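Local coordinates for protein aminoglycoside-O-phosphotransferase VIII (Streptomyces rimosus, PDB 4H05) that probably confers resistance to aminoglycoside antibiotics by using ATP to phosphorylate their 3'-hydroxyl group, as a magnesium-dependent kinase, at residues 142-147 against 267-272; 221-226 against 244-249. All coordinates share one frame; numbering follows the deposited sequence.

Both contacts lie in the helical part of this kinase-like phosphotransferase, with their centres about 21 Å apart and each about 15 Å from the centre of the chain. In contact 1, helix 137-150 meets the end of helix 260-270 and the residues after it; in contact 2, helix 220-230 meets helix 240-251. Along the chain contact 2 is nested within the loop closed by contact 1, and helices 240-251 and 260-270 are consecutive. The two contacts also touch, L225 packing against D270 and A224 against R267. Helix 220-230 thus packs on both 240-251 and 260-270, and its L225 touches D190, the predicted proton acceptor, which places this helix beside the probable active site.

Contact 1: residues 142-147 against 267-272; sequences PQAARA and RLLDEF
The methyl of A144 rests on the ring of F272, and this is the tight part of the contact. CB of A144 lies 3.9 Å from the ring centroid and 28° off the ring normal, a CH-pi contact over one face. The methyl is displaced toward one side of the ring, with CD1 of F272 its nearest atom at 3.5 Å and CG next at 3.7 Å. Here the backbones also come close, CA of A144 and CA of F272 being 5.5 Å apart, a spacing that the small alanine permits. F272 has its CG anti to its own carbonyl carbon (chi1 -68°), which lays the ring against helix 137-150. L170 and L174 of helix 167-177 and V148 touch the same side chain. This packing belongs to the helical C-terminal lobe of the protein-kinase-like fold that aminoglycoside phosphotransferases share, and it brings the C-terminal end of the chain against a helix more than a hundred residues earlier. Away from the ring the fit is looser. L269 only approaches with the end of its side chain, CD1 standing 4.3 Å from CB of A144, while A147 meets backbone: its CB is 3.7 Å from the carbonyl O of F272. No hydrogen bond crosses between the segments. The two acidic side chains have partners outside the contact, D270 forming salt bridges with R213 and R228, and E271 one with R162. On the far side of helix 137-150, the exposed side chain of R146 is poorly ordered and touches a crystal neighbour.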
ATOM      1  N   PRO A 142      -3.073   4.184  18.261  1.00 38.10           N
ATOM      2  CA  PRO A 142      -1.845   4.805  18.766  1.00 36.92           C
ATOM      3  C   PRO A 142      -0.889   5.356  17.686  1.00 39.58           C
ATOM      4  O   PRO A 142      -0.276   6.398  17.916  1.00 39.62           O
ATOM      5  CB  PRO A 142      -1.161   3.662  19.517  1.00 37.71           C
ATOM      6  CG  PRO A 142      -2.276   2.809  20.048  1.00 35.60           C
ATOM      7  CD  PRO A 142      -3.369   2.906  18.955  1.00 36.17           C
ATOM      8  N   GLN A 143      -0.687   4.705  16.548  1.00 36.71           N
ATOM      9  CA  GLN A 143       0.190   5.365  15.553  1.00 42.28           C
ATOM     10  C   GLN A 143      -0.391   6.747  15.088  1.00 41.04           C
ATOM     11  O   GLN A 143       0.352   7.660  14.747  1.00 32.03           O
ATOM     12  CB  GLN A 143       0.462   4.498  14.326  1.00 45.01           C
ATOM     13  CG  GLN A 143       1.380   3.299  14.537  1.00 51.59           C
ATOM     14  CD  GLN A 143       1.335   2.295  13.377  1.00 47.04           C
ATOM     15  OE1 GLN A 143       0.359   2.207  12.643  1.00 40.08           O
ATOM     16  NE2 GLN A 143       2.377   1.538  13.233  1.00 42.51           N
ATOM     17  N   ALA A 144      -1.723   6.859  15.053  1.00 36.39           N
ATOM     18  CA  ALA A 144      -2.398   8.062  14.606  1.00 38.65           C
ATOM     19  C   ALA A 144      -2.178   9.174  15.659  1.00 38.78           C
ATOM     20  O   ALA A 144      -1.704  10.252  15.341  1.00 43.73           O
ATOM     21  CB  ALA A 144      -3.884   7.757  14.394  1.00 30.35           C
ATOM     22  N   ALA A 145      -2.467   8.893  16.914  1.00 41.07           N
ATOM     23  CA  ALA A 145      -2.008   9.786  18.003  1.00 41.24           C
ATOM     24  C   ALA A 145      -0.502  10.177  17.946  1.00 40.21           C
ATOM     25  O   ALA A 145      -0.174  11.322  18.048  1.00 40.04           O
ATOM     26  CB  ALA A 145      -2.377   9.195  19.353  1.00 40.50           C
ATOM     27  N   ARG A 146       0.432   9.264  17.787  1.00 47.57           N
ATOM     28  CA  ARG A 146       1.844   9.692  17.707  1.00 48.15           C
ATOM     29  C   ARG A 146       2.103  10.577  16.468  1.00 48.13           C
ATOM     30  O   ARG A 146       2.908  11.517  16.562  1.00 46.55           O
ATOM     31  CB  ARG A 146       2.864   8.525  17.762  1.00 49.75           C
ATOM     32  CG  ARG A 146       3.029   7.843  19.128  1.00 65.30           C
ATOM     33  CD  ARG A 146       3.859   6.541  19.032  1.00 75.04           C
ATOM     34  NE  ARG A 146       4.287   5.933  20.315  1.00 82.36           N
ATOM     35  CZ  ARG A 146       3.527   5.186  21.134  1.00 84.48           C
ATOM     36  NH1 ARG A 146       2.242   4.938  20.875  1.00 81.88           N
ATOM     37  NH2 ARG A 146       4.065   4.687  22.242  1.00 84.05           N
ATOM     38  N   ALA A 147       1.448  10.319  15.333  1.00 42.47           N
ATOM     39  CA  ALA A 147       1.738  11.142  14.142  1.00 45.80           C
ATOM     40  C   ALA A 147       1.257  12.556  14.443  1.00 43.99           C
ATOM     41  O   ALA A 147       1.981  13.507  14.229  1.00 51.56           O
ATOM     42  CB  ALA A 147       1.088  10.603  12.881  1.00 39.08           C
ATOM     43  N   ARG A 267     -11.072   5.464   5.739  1.00 22.92           N
ATOM     44  CA  ARG A 267     -10.603   6.596   4.968  1.00 23.88           C
ATOM     45  C   ARG A 267     -10.008   7.676   5.883  1.00 24.88           C
ATOM     46  O   ARG A 267      -9.041   8.328   5.497  1.00 27.54           O
ATOM     47  CB  ARG A 267     -11.725   7.255   4.108  1.00 27.92           C
ATOM     48  CG  ARG A 267     -12.084   6.637   2.744  1.00 31.08           C
ATOM     49  CD  ARG A 267     -12.979   7.601   1.869  1.00 33.46           C
ATOM     50  NE  ARG A 267     -14.235   6.909   1.914  1.00 48.14           N
ATOM     51  CZ  ARG A 267     -15.345   7.227   2.552  1.00 43.37           C
ATOM     52  NH1 ARG A 267     -15.560   8.397   3.089  1.00 40.87           N
ATOM     53  NH2 ARG A 267     -16.290   6.303   2.574  1.00 45.82           N
ATOM     54  N   LEU A 268     -10.632   7.907   7.035  1.00 24.79           N
ATOM     55  CA  LEU A 268     -10.158   8.884   8.012  1.00 25.39           C
ATOM     56  C   LEU A 268      -8.863   8.420   8.664  1.00 27.66           C
ATOM     57  O   LEU A 268      -7.853   9.171   8.754  1.00 26.48           O
ATOM     58  CB  LEU A 268     -11.235   9.130   9.101  1.00 24.76           C
ATOM     59  CG  LEU A 268     -10.771   9.898  10.317  1.00 26.33           C
ATOM     60  CD1 LEU A 268     -10.336  11.346   9.976  1.00 24.26           C
ATOM     61  CD2 LEU A 268     -11.884   9.801  11.407  1.00 29.55           C
ATOM     62  N   LEU A 269      -8.842   7.161   9.064  1.00 26.83           N
ATOM     63  CA  LEU A 269      -7.544   6.640   9.577  1.00 27.72           C
ATOM     64  C   LEU A 269      -6.357   6.902   8.658  1.00 26.88           C
ATOM     65  O   LEU A 269      -5.216   7.223   9.108  1.00 24.16           O
ATOM     66  CB  LEU A 269      -7.670   5.147   9.888  1.00 26.85           C
ATOM     67  CG  LEU A 269      -6.429   4.463  10.458  1.00 28.21           C
ATOM     68  CD1 LEU A 269      -6.079   5.097  11.816  1.00 25.64           C
ATOM     69  CD2 LEU A 269      -6.642   2.928  10.527  1.00 23.98           C
ATOM     70  N   ASP A 270      -6.621   6.768   7.376  1.00 24.61           N
ATOM     71  CA  ASP A 270      -5.565   6.839   6.418  1.00 26.83           C
ATOM     72  C   ASP A 270      -5.025   8.249   6.262  1.00 29.08           C
ATOM     73  O   ASP A 270      -3.909   8.418   5.810  1.00 24.57           O
ATOM     74  CB  ASP A 270      -5.985   6.279   5.050  1.00 26.04           C
ATOM     75  CG  ASP A 270      -4.767   5.924   4.151  1.00 29.28           C
ATOM     76  OD1 ASP A 270      -3.777   5.300   4.623  1.00 27.77           O
ATOM     77  OD2 ASP A 270      -4.755   6.311   2.972  1.00 30.97           O
ATOM     78  N   GLU A 271      -5.805   9.256   6.625  1.00 31.57           N
ATOM     79  CA  GLU A 271      -5.325  10.604   6.549  1.00 33.53           C
ATOM     80  C   GLU A 271      -4.142  10.826   7.477  1.00 33.77           C
ATOM     81  O   GLU A 271      -3.433  11.805   7.330  1.00 35.70           O
ATOM     82  CB  GLU A 271      -6.420  11.548   7.002  1.00 35.22           C
ATOM     83  CG  GLU A 271      -7.750  11.398   6.242  1.00 35.61           C
ATOM     84  CD  GLU A 271      -7.912  12.496   5.256  1.00 38.48           C
ATOM     85  OE1 GLU A 271      -6.859  12.820   4.652  1.00 41.10           O
ATOM     86  OE2 GLU A 271      -9.039  13.035   5.126  1.00 33.68           O
ATOM     87  N   PHE A 272      -3.978   9.942   8.455  1.00 31.73           N
ATOM     88  CA  PHE A 272      -2.948  10.112   9.492  1.00 33.96           C
ATOM     89  C   PHE A 272      -1.611   9.583   9.039  1.00 37.23           C
ATOM     90  O   PHE A 272      -0.614   9.823   9.677  1.00 43.19           O
ATOM     91  CB  PHE A 272      -3.311   9.364  10.771  1.00 29.12           C
ATOM     92  CG  PHE A 272      -4.486   9.942  11.495  1.00 32.05           C
ATOM     93  CD1 PHE A 272      -4.312  10.753  12.594  1.00 31.92           C
ATOM     94  CD2 PHE A 272      -5.727   9.684  11.087  1.00 31.72           C
ATOM     95  CE1 PHE A 272      -5.377  11.265  13.262  1.00 34.47           C
ATOM     96  CE2 PHE A 272      -6.822  10.207  11.727  1.00 34.57           C
ATOM     97  CZ  PHE A 272      -6.650  11.026  12.810  1.00 35.68           C
TER

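Contact 2: residues 221-226 against 244-249; sequences SDLALV and AAFLRE
F246 reaches across from helix 240-251 to both V226 and L223, and these three buried residues make up the contact. CG of F246 is anti to its backbone N (chi1 -179°), which carries the ring out toward helix 220-230. V226 comes from the opposite direction and sets one methyl over a face of the ring: its CG1 is 3.7 Å from the centroid and 18° off the normal, a CH-pi contact offset toward the rim. The offset is toward the CE2-CZ bond, CE2 of F246 lying 3.5 Å and CZ 3.6 Å from CG1 of V226. L223, one turn earlier, meets the ring at its edge instead. Its CD2 lies near the ring plane, 3.5 Å from CE1 of F246 and 3.9 Å from CZ. A face and an edge of one ring are thus met by residues three positions apart on one helix. The backbones stay well separated, CA of V226 and CA of F246 being 9.0 Å apart, and the phenylalanine side chain spans much of that gap. The junction is wholly apolar, without hydrogen bonds between the helices, and packs two helices of the C-terminal lobe of the kinase-like fold. V226 also touches L191, which follows the predicted proton acceptor D190, and its side chain is about 9 Å from those of D190 and N195, a predicted magnesium ligand. Around the contact, A117 of helix 109-124 touches F246 and L263 of helix 260-270 packs on L223, while D222 bonds to H124, H188 and G189, tying helix 220-230 to helix 109-124 and the segment that follows strand 184-187.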
ATOM      1  N   SER A 221     -10.381  -1.933   6.096  1.00 22.23           N
ATOM      2  CA  SER A 221      -9.172  -1.090   5.893  1.00 22.40           C
ATOM      3  C   SER A 221      -8.669  -1.155   4.456  1.00 21.31           C
ATOM      4  O   SER A 221      -7.921  -0.266   4.021  1.00 21.14           O
ATOM      5  CB  SER A 221      -8.022  -1.559   6.817  1.00 24.12           C
ATOM      6  OG  SER A 221      -7.819  -2.953   6.608  1.00 27.16           O
ATOM      7  N   ASP A 222      -8.929  -2.270   3.773  1.00 20.06           N
ATOM      8  CA  ASP A 222      -8.531  -2.426   2.362  1.00 21.54           C
ATOM      9  C   ASP A 222      -9.612  -1.897   1.423  1.00 22.71           C
ATOM     10  O   ASP A 222      -9.329  -1.151   0.432  1.00 19.99           O
ATOM     11  CB  ASP A 222      -8.185  -3.869   2.023  1.00 21.57           C
ATOM     12  CG  ASP A 222      -6.774  -4.284   2.439  1.00 22.25           C
ATOM     13  OD1 ASP A 222      -5.936  -3.450   2.783  1.00 19.31           O
ATOM     14  OD2 ASP A 222      -6.549  -5.498   2.478  1.00 22.43           O
ATOM     15  N   LEU A 223     -10.863  -2.246   1.754  1.00 25.34           N
ATOM     16  CA  LEU A 223     -12.007  -1.791   0.958  1.00 26.66           C
ATOM     17  C   LEU A 223     -12.097  -0.272   0.848  1.00 28.95           C
ATOM     18  O   LEU A 223     -12.446   0.252  -0.213  1.00 31.64           O
ATOM     19  CB  LEU A 223     -13.290  -2.358   1.543  1.00 27.33           C
ATOM     20  CG  LEU A 223     -13.436  -3.882   1.397  1.00 27.99           C
ATOM     21  CD1 LEU A 223     -14.617  -4.478   2.149  1.00 29.23           C
ATOM     22  CD2 LEU A 223     -13.470  -4.219  -0.089  1.00 25.18           C
ATOM     23  N   ALA A 224     -11.817   0.426   1.964  1.00 30.60           N
ATOM     24  CA  ALA A 224     -11.960   1.859   2.052  1.00 25.65           C
ATOM     25  C   ALA A 224     -11.064   2.494   1.030  1.00 28.72           C
ATOM     26  O   ALA A 224     -11.490   3.383   0.275  1.00 24.62           O
ATOM     27  CB  ALA A 224     -11.632   2.372   3.476  1.00 24.65           C
ATOM     28  N   LEU A 225      -9.801   2.039   0.966  1.00 27.05           N
ATOM     29  CA  LEU A 225      -8.860   2.793   0.183  1.00 27.44           C
ATOM     30  C   LEU A 225      -9.011   2.438  -1.254  1.00 26.93           C
ATOM     31  O   LEU A 225      -8.901   3.261  -2.081  1.00 28.36           O
ATOM     32  CB  LEU A 225      -7.399   2.565   0.588  1.00 25.91           C
ATOM     33  CG  LEU A 225      -6.938   2.675   2.052  1.00 28.35           C
ATOM     34  CD1 LEU A 225      -5.447   3.013   2.108  1.00 25.49           C
ATOM     35  CD2 LEU A 225      -7.804   3.524   2.957  1.00 25.39           C
ATOM     36  N   VAL A 226      -9.189   1.181  -1.568  1.00 30.31           N
ATOM     37  CA  VAL A 226      -9.433   0.839  -2.935  1.00 30.21           C
ATOM     38  C   VAL A 226     -10.639   1.565  -3.454  1.00 29.19           C
ATOM     39  O   VAL A 226     -10.622   1.981  -4.622  1.00 26.76           O
ATOM     40  CB  VAL A 226      -9.631  -0.692  -3.160  1.00 30.51           C
ATOM     41  CG1 VAL A 226     -10.914  -0.932  -3.908  1.00 35.78           C
ATOM     42  CG2 VAL A 226      -8.519  -1.144  -4.006  1.00 34.72           C
ATOM     43  N   ALA A 244     -18.869  -0.372  -8.437  1.00 48.38           N
ATOM     44  CA  ALA A 244     -19.855  -1.481  -8.520  1.00 44.01           C
ATOM     45  C   ALA A 244     -19.240  -2.823  -9.001  1.00 38.94           C
ATOM     46  O   ALA A 244     -19.539  -3.879  -8.441  1.00 38.94           O
ATOM     47  CB  ALA A 244     -21.021  -1.088  -9.433  1.00 40.79           C
ATOM     48  N   ALA A 245     -18.400  -2.803 -10.034  1.00 34.41           N
ATOM     49  CA  ALA A 245     -17.784  -4.070 -10.482  1.00 34.76           C
ATOM     50  C   ALA A 245     -16.828  -4.626  -9.395  1.00 32.97           C
ATOM     51  O   ALA A 245     -16.877  -5.801  -9.033  1.00 34.39           O
ATOM     52  CB  ALA A 245     -17.090  -3.915 -11.823  1.00 34.04           C
ATOM     53  N   PHE A 246     -15.996  -3.787  -8.813  1.00 36.32           N
ATOM     54  CA  PHE A 246     -15.223  -4.251  -7.664  1.00 33.91           C
ATOM     55  C   PHE A 246     -16.134  -4.821  -6.579  1.00 31.97           C
ATOM     56  O   PHE A 246     -15.888  -5.906  -6.064  1.00 30.20           O
ATOM     57  CB  PHE A 246     -14.422  -3.121  -7.077  1.00 35.09           C
ATOM     58  CG  PHE A 246     -13.594  -3.540  -5.908  1.00 35.45           C
ATOM     59  CD1 PHE A 246     -14.142  -3.572  -4.653  1.00 34.97           C
ATOM     60  CD2 PHE A 246     -12.280  -3.900  -6.076  1.00 35.11           C
ATOM     61  CE1 PHE A 246     -13.392  -3.951  -3.573  1.00 35.18           C
ATOM     62  CE2 PHE A 246     -11.503  -4.261  -4.984  1.00 34.96           C
ATOM     63  CZ  PHE A 246     -12.072  -4.307  -3.735  1.00 31.71           C
ATOM     64  N   LEU A 247     -17.251  -4.164  -6.289  1.00 34.66           N
ATOM     65  CA  LEU A 247     -18.097  -4.655  -5.189  1.00 36.51           C
ATOM     66  C   LEU A 247     -18.857  -5.928  -5.515  1.00 39.25           C
ATOM     67  O   LEU A 247     -19.006  -6.788  -4.649  1.00 41.35           O
ATOM     68  CB  LEU A 247     -19.068  -3.592  -4.683  1.00 41.56           C
ATOM     69  CG  LEU A 247     -18.616  -2.571  -3.614  1.00 40.96           C
ATOM     70  CD1 LEU A 247     -19.883  -1.865  -3.113  1.00 39.83           C
ATOM     71  CD2 LEU A 247     -17.897  -3.240  -2.475  1.00 31.24           C
ATOM     72  N   ARG A 248     -19.318  -6.081  -6.749  1.00 40.15           N
ATOM     73  CA  ARG A 248     -19.951  -7.377  -7.193  1.00 38.46           C
ATOM     74  C   ARG A 248     -18.974  -8.537  -7.081  1.00 32.40           C
ATOM     75  O   ARG A 248     -19.301  -9.545  -6.510  1.00 30.98           O
ATOM     76  CB  ARG A 248     -20.397  -7.232  -8.664  1.00 44.94           C
ATOM     77  CG  ARG A 248     -21.094  -8.468  -9.329  1.00 52.00           C
ATOM     78  CD  ARG A 248     -21.640  -8.084 -10.724  1.00 49.77           C
ATOM     79  NE  ARG A 248     -22.110  -6.686 -10.675  1.00 46.63           N
ATOM     80  CZ  ARG A 248     -21.592  -5.636 -11.321  1.00 47.78           C
ATOM     81  NH1 ARG A 248     -20.602  -5.759 -12.204  1.00 49.34           N
ATOM     82  NH2 ARG A 248     -22.124  -4.430 -11.119  1.00 54.18           N
ATOM     83  N   GLU A 249     -17.760  -8.372  -7.630  1.00 33.83           N
ATOM     84  CA  GLU A 249     -16.706  -9.392  -7.511  1.00 33.29           C
ATOM     85  C   GLU A 249     -16.288  -9.644  -6.066  1.00 30.79           C
ATOM     86  O   GLU A 249     -16.235 -10.786  -5.610  1.00 32.30           O
ATOM     87  CB  GLU A 249     -15.489  -9.028  -8.383  1.00 33.09           C
ATOM     88  CG  GLU A 249     -14.252  -9.946  -8.245  1.00 34.76           C
ATOM     89  CD  GLU A 249     -14.527 -11.411  -8.584  1.00 41.54           C
ATOM     90  OE1 GLU A 249     -15.501 -11.584  -9.374  1.00 38.20           O
ATOM     91  OE2 GLU A 249     -13.812 -12.351  -8.026  1.00 37.62           O
TER